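Uncharacterized protein (Thermoplasma acidophilum, PDB 3M4R) is of unknown function but, as the class II aldolase/adducin-type domain of a longer, probable oxidoreductase, binds a zinc ion and may act in carbohydrate metabolism. Local coordinates at residues D134-I139 against I205-R210; K170-C175 against D181-R186. All blocks are in the same frame, centred on the assembly; numbering follows the deposited sequence.

Contact 1: D134-I139 against I205-R210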
# COMPACT_ATOMS: atom_id res chain seq x y z
N ASP A 134 -2.99 -1.93 14.19
CA ASP A 134 -3.90 -2.09 15.32
C ASP A 134 -4.53 -0.78 15.86
O ASP A 134 -5.73 -0.70 16.04
CB ASP A 134 -3.21 -2.84 16.46
CG ASP A 134 -4.17 -3.20 17.57
OD1 ASP A 134 -5.09 -4.00 17.27
OD2 ASP A 134 -4.04 -2.65 18.71
N ALA A 135 -3.72 0.24 16.12
CA ALA A 135 -4.22 1.52 16.61
C ALA A 135 -5.15 2.21 15.59
O ALA A 135 -6.03 2.99 15.97
CB ALA A 135 -3.06 2.45 16.98
N ILE A 136 -4.98 1.95 14.31
CA ILE A 136 -5.89 2.51 13.30
C ILE A 136 -7.23 1.78 13.35
O ILE A 136 -8.30 2.41 13.20
CB ILE A 136 -5.29 2.46 11.91
CG1 ILE A 136 -4.16 3.51 11.78
CG2 ILE A 136 -6.36 2.67 10.84
CD1 ILE A 136 -4.59 5.00 11.84
N LEU A 137 -7.19 0.47 13.56
CA LEU A 137 -8.39 -0.32 13.68
C LEU A 137 -9.18 0.12 14.91
O LEU A 137 -10.39 0.27 14.83
CB LEU A 137 -8.07 -1.82 13.76
CG LEU A 137 -7.66 -2.60 12.49
CD1 LEU A 137 -7.40 -4.10 12.84
CD2 LEU A 137 -8.73 -2.51 11.39
N SER A 138 -8.48 0.36 16.03
CA SER A 138 -9.12 0.82 17.26
C SER A 138 -9.81 2.16 17.12
O SER A 138 -10.96 2.30 17.49
CB SER A 138 -8.12 0.98 18.40
OG SER A 138 -7.56 -0.26 18.78
N ILE A 139 -9.09 3.15 16.59
CA ILE A 139 -9.65 4.49 16.48
C ILE A 139 -10.82 4.52 15.51
O ILE A 139 -11.80 5.22 15.74
CB ILE A 139 -8.60 5.59 16.13
CG1 ILE A 139 -9.09 6.94 16.70
CG2 ILE A 139 -8.37 5.68 14.63
CD1 ILE A 139 -8.09 8.06 16.61
N ILE A 205 4.20 6.26 10.00
CA ILE A 205 4.50 6.28 11.43
C ILE A 205 3.80 7.44 12.11
O ILE A 205 3.15 7.25 13.15
CB ILE A 205 6.03 6.34 11.70
CG1 ILE A 205 6.73 5.08 11.18
CG2 ILE A 205 6.32 6.55 13.20
CD1 ILE A 205 6.09 3.76 11.65
N ASN A 206 3.92 8.63 11.53
CA ASN A 206 3.32 9.86 12.09
C ASN A 206 1.83 9.66 12.32
O ASN A 206 1.34 9.92 13.41
CB ASN A 206 3.61 11.06 11.17
CG ASN A 206 4.99 11.65 11.43
OD1 ASN A 206 5.43 11.70 12.59
ND2 ASN A 206 5.67 12.13 10.38
N ILE A 207 1.13 9.08 11.35
CA ILE A 207 -0.32 8.87 11.48
C ILE A 207 -0.68 7.81 12.50
O ILE A 207 -1.57 8.02 13.35
CB ILE A 207 -0.97 8.54 10.15
CG1 ILE A 207 -1.00 9.80 9.26
CG2 ILE A 207 -2.38 7.96 10.35
CD1 ILE A 207 -1.07 9.45 7.77
N VAL A 208 0.01 6.68 12.48
CA VAL A 208 -0.36 5.61 13.39
C VAL A 208 -0.04 6.04 14.82
O VAL A 208 -0.82 5.79 15.73
CB VAL A 208 0.36 4.29 13.06
CG1 VAL A 208 0.14 3.27 14.14
CG2 VAL A 208 -0.14 3.75 11.67
N SER A 209 1.10 6.70 15.00
CA SER A 209 1.57 7.08 16.33
C SER A 209 0.63 8.12 16.93
O SER A 209 0.39 8.10 18.13
CB SER A 209 3.05 7.51 16.33
OG SER A 209 3.24 8.82 15.83
N ARG A 210 0.05 8.97 16.08
CA ARG A 210 -1.02 9.88 16.49
C ARG A 210 -2.29 9.14 16.92
O ARG A 210 -2.94 9.53 17.91
CB ARG A 210 -1.31 10.94 15.42
CG ARG A 210 -0.13 11.88 15.21
CD ARG A 210 -0.28 12.79 13.99
NE ARG A 210 -1.10 13.96 14.31
CZ ARG A 210 -1.17 15.07 13.58
NH1 ARG A 210 -1.96 16.06 13.97
NH2 ARG A 210 -0.47 15.19 12.45

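Contact 2: K170-C175 against D181-R186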
# COMPACT_ATOMS: atom_id res chain seq x y z
N LYS A 170 -11.33 1.42 -6.18
CA LYS A 170 -11.96 2.52 -6.93
C LYS A 170 -12.29 3.77 -6.08
O LYS A 170 -12.10 4.92 -6.50
CB LYS A 170 -13.26 1.98 -7.52
CG LYS A 170 -13.01 0.82 -8.50
CD LYS A 170 -13.48 1.12 -9.88
CE LYS A 170 -12.83 2.34 -10.51
NZ LYS A 170 -13.72 2.69 -11.64
N GLU A 171 -12.77 3.54 -4.88
CA GLU A 171 -13.05 4.64 -3.93
C GLU A 171 -11.78 5.31 -3.47
O GLU A 171 -11.73 6.54 -3.32
CB GLU A 171 -13.73 4.09 -2.71
CG GLU A 171 -15.17 3.81 -2.93
CD GLU A 171 -15.97 5.09 -3.19
OE1 GLU A 171 -15.95 6.03 -2.36
OE2 GLU A 171 -16.61 5.13 -4.26
N VAL A 172 -10.75 4.49 -3.22
CA VAL A 172 -9.47 5.00 -2.86
C VAL A 172 -8.95 5.89 -3.99
O VAL A 172 -8.52 7.02 -3.76
CB VAL A 172 -8.50 3.86 -2.53
CG1 VAL A 172 -7.11 4.34 -2.54
CG2 VAL A 172 -8.89 3.21 -1.22
N MSE A 173 -9.01 5.36 -5.21
CA MSE A 173 -8.60 6.12 -6.36
C MSE A 173 -9.30 7.47 -6.41
O MSE A 173 -8.65 8.48 -6.61
CB MSE A 173 -8.95 5.36 -7.65
CG MSE A 173 -8.42 6.02 -8.90
SE MSE A 173 -8.80 4.92 -10.49
CE MSE A 173 -10.60 5.52 -10.83
N ASN A 174 -10.61 7.47 -6.24
CA ASN A 174 -11.40 8.68 -6.40
C ASN A 174 -11.28 9.67 -5.23
O ASN A 174 -11.47 10.86 -5.43
CB ASN A 174 -12.87 8.34 -6.62
CG ASN A 174 -13.11 7.57 -7.94
OD1 ASN A 174 -12.41 7.76 -8.96
ND2 ASN A 174 -14.12 6.69 -7.91
N CYS A 175 -10.91 9.22 -4.03
CA CYS A 175 -10.82 10.14 -2.90
C CYS A 175 -9.42 10.72 -2.77
O CYS A 175 -9.22 11.70 -2.08
CB CYS A 175 -11.26 9.47 -1.61
SG CYS A 175 -12.97 8.94 -1.67
N ASP A 181 -1.33 13.27 3.23
CA ASP A 181 -0.28 12.38 3.72
C ASP A 181 -0.77 10.92 3.84
O ASP A 181 0.03 9.97 3.98
CB ASP A 181 0.22 12.84 5.08
CG ASP A 181 0.94 14.21 5.03
OD1 ASP A 181 1.70 14.47 4.08
OD2 ASP A 181 0.73 15.01 5.93
N GLY A 182 -2.07 10.71 3.77
CA GLY A 182 -2.58 9.36 4.05
C GLY A 182 -4.05 9.24 3.77
O GLY A 182 -4.75 10.25 3.71
N ILE A 183 -4.50 8.00 3.55
CA ILE A 183 -5.90 7.66 3.44
C ILE A 183 -6.20 6.59 4.49
O ILE A 183 -5.54 5.54 4.51
CB ILE A 183 -6.25 7.09 2.08
CG1 ILE A 183 -6.03 8.16 0.99
CG2 ILE A 183 -7.67 6.58 2.08
CD1 ILE A 183 -6.27 7.62 -0.49
N VAL A 184 -7.15 6.88 5.36
CA VAL A 184 -7.51 6.03 6.49
C VAL A 184 -8.74 5.22 6.10
O VAL A 184 -9.71 5.78 5.64
CB VAL A 184 -7.85 6.86 7.72
CG1 VAL A 184 -8.31 5.94 8.89
CG2 VAL A 184 -6.63 7.68 8.12
N LEU A 185 -8.66 3.91 6.27
CA LEU A 185 -9.75 3.01 5.83
C LEU A 185 -10.37 2.44 7.09
O LEU A 185 -9.77 1.57 7.74
CB LEU A 185 -9.19 1.90 4.91
CG LEU A 185 -8.32 2.29 3.69
CD1 LEU A 185 -7.82 1.03 2.91
CD2 LEU A 185 -9.04 3.26 2.77
N ARG A 186 -11.54 2.95 7.49
CA ARG A 186 -12.13 2.52 8.73
C ARG A 186 -12.35 1.02 8.76
O ARG A 186 -12.80 0.45 7.78
CB ARG A 186 -13.43 3.27 9.04
CG ARG A 186 -13.19 4.77 9.22
CD ARG A 186 -14.44 5.49 9.72
NE ARG A 186 -14.70 5.19 11.12
CZ ARG A 186 -15.24 6.04 11.99
NH1 ARG A 186 -15.45 5.64 13.22
NH2 ARG A 186 -15.55 7.28 11.63

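Contact 1: D134-I139 against I205-R210
Ile136 of helix 134-140 reaches across to Val208 and Ile207 of helix 197-215, and it does most of the work in a small contact made almost entirely of hydrocarbon. Its CB branches into two arms. The CG2 branch, anti to the backbone N, leaves the interface and heads for the sheet. The CG1 branch lies beside the backbone N instead (chi1 -72°) and runs across toward the other helix, where it meets Val208 CG2 at 4.0 Å; the two side chains cross at nearly a right angle. One bond further on, the tip CD1 lies 4.0 Å from Ile207 CG2. A single isoleucine thus touches two successive residues of the facing helix with two successive carbons, while its second branch is kept for another layer of the core.

Ala135 covers the flank of the same contact. Its CB lies 4.2 Å from Val208 O and 4.4 Å from Val208 CG1, so a methyl side chain rests against both the backbone and the side chain of its partner. A small residue suits this place because Ala135 CA is just 6.5 Å from Val208 CA. The closest CA pair of the two segments is Ile136 and Val208, 6.3 Å apart. The axes of the two short segments approach to 8.9 Å at an angle of 52°, and the branched side chains of Ile136, Ile207 and Val208 lie between them.

The same face of helix 134-140 runs on along helix 197-215, with Ile136 against Ala211, Ile139 against Phe214 and Ala135 against Ile215. Helix 146-153 adds Leu153 and Ile152 against Ile136 and Ile139, while Ile207 and Val208 rest on Leu190 of strand 189-194, which places the helix pair against the central mixed sheet.

Contact 2: K170-C175 against D181-R186
Arg186 NH2 is gripped by the carbonyl of Leu144 and the hydroxyl of Ser146, while NH1 binds the carbonyl of Thr140; this guanidinium group ties down the chain just beyond strand 182-185, whose Ile183 and Leu185 meet Val172. The contact itself is apolar and centres on that valine, whose two methyls divide the strand between them. CG1, anti to the backbone N (chi1 164°), lies 4.0 Å from Ile183 CD1; CG2 takes Leu185 CD2 at 4.0 Å, the valine and leucine side chains crossing at about a right angle. Ile183 spans the gap with an extended chain (chi2 176°), which also carries its CD1 to 4.0 Å from Val172 O. Alternation along a strand puts Ile183 and Leu185 on one face, two residues apart, and a forked valine is well shaped to touch both.

Helix 166-175 is the connecting helix of a beta-alpha-beta unit, joining strand 156-159 to its parallel neighbour 182-185. Val172 and Leu185 also touch Leu159 of the first strand and Leu191 of strand 189-194, so the helix packs over three adjacent strands of the sheet.

Strand 182-185 connects the two contacts, whose centres lie about 16 Å apart. Its alternation serves both: Ile183 and Leu185 face the helix of contact 2, while Val184 CG1 comes 4.3 Å from Ile136 CG2 of contact 1. Near the strand's start, Ile207 CD1 packs 4.0 Å from Gly182 CA, where the lack of a side chain permits close approach. The zinc ion, held by Glu116, His130, His132 and His188, lies nearer contact 2: the Leu185 side chain is about 6 Å from the metal and about 4 Å from those of His130 and His188. Ile136 is more distant, its side chain about 10 Å from zinc.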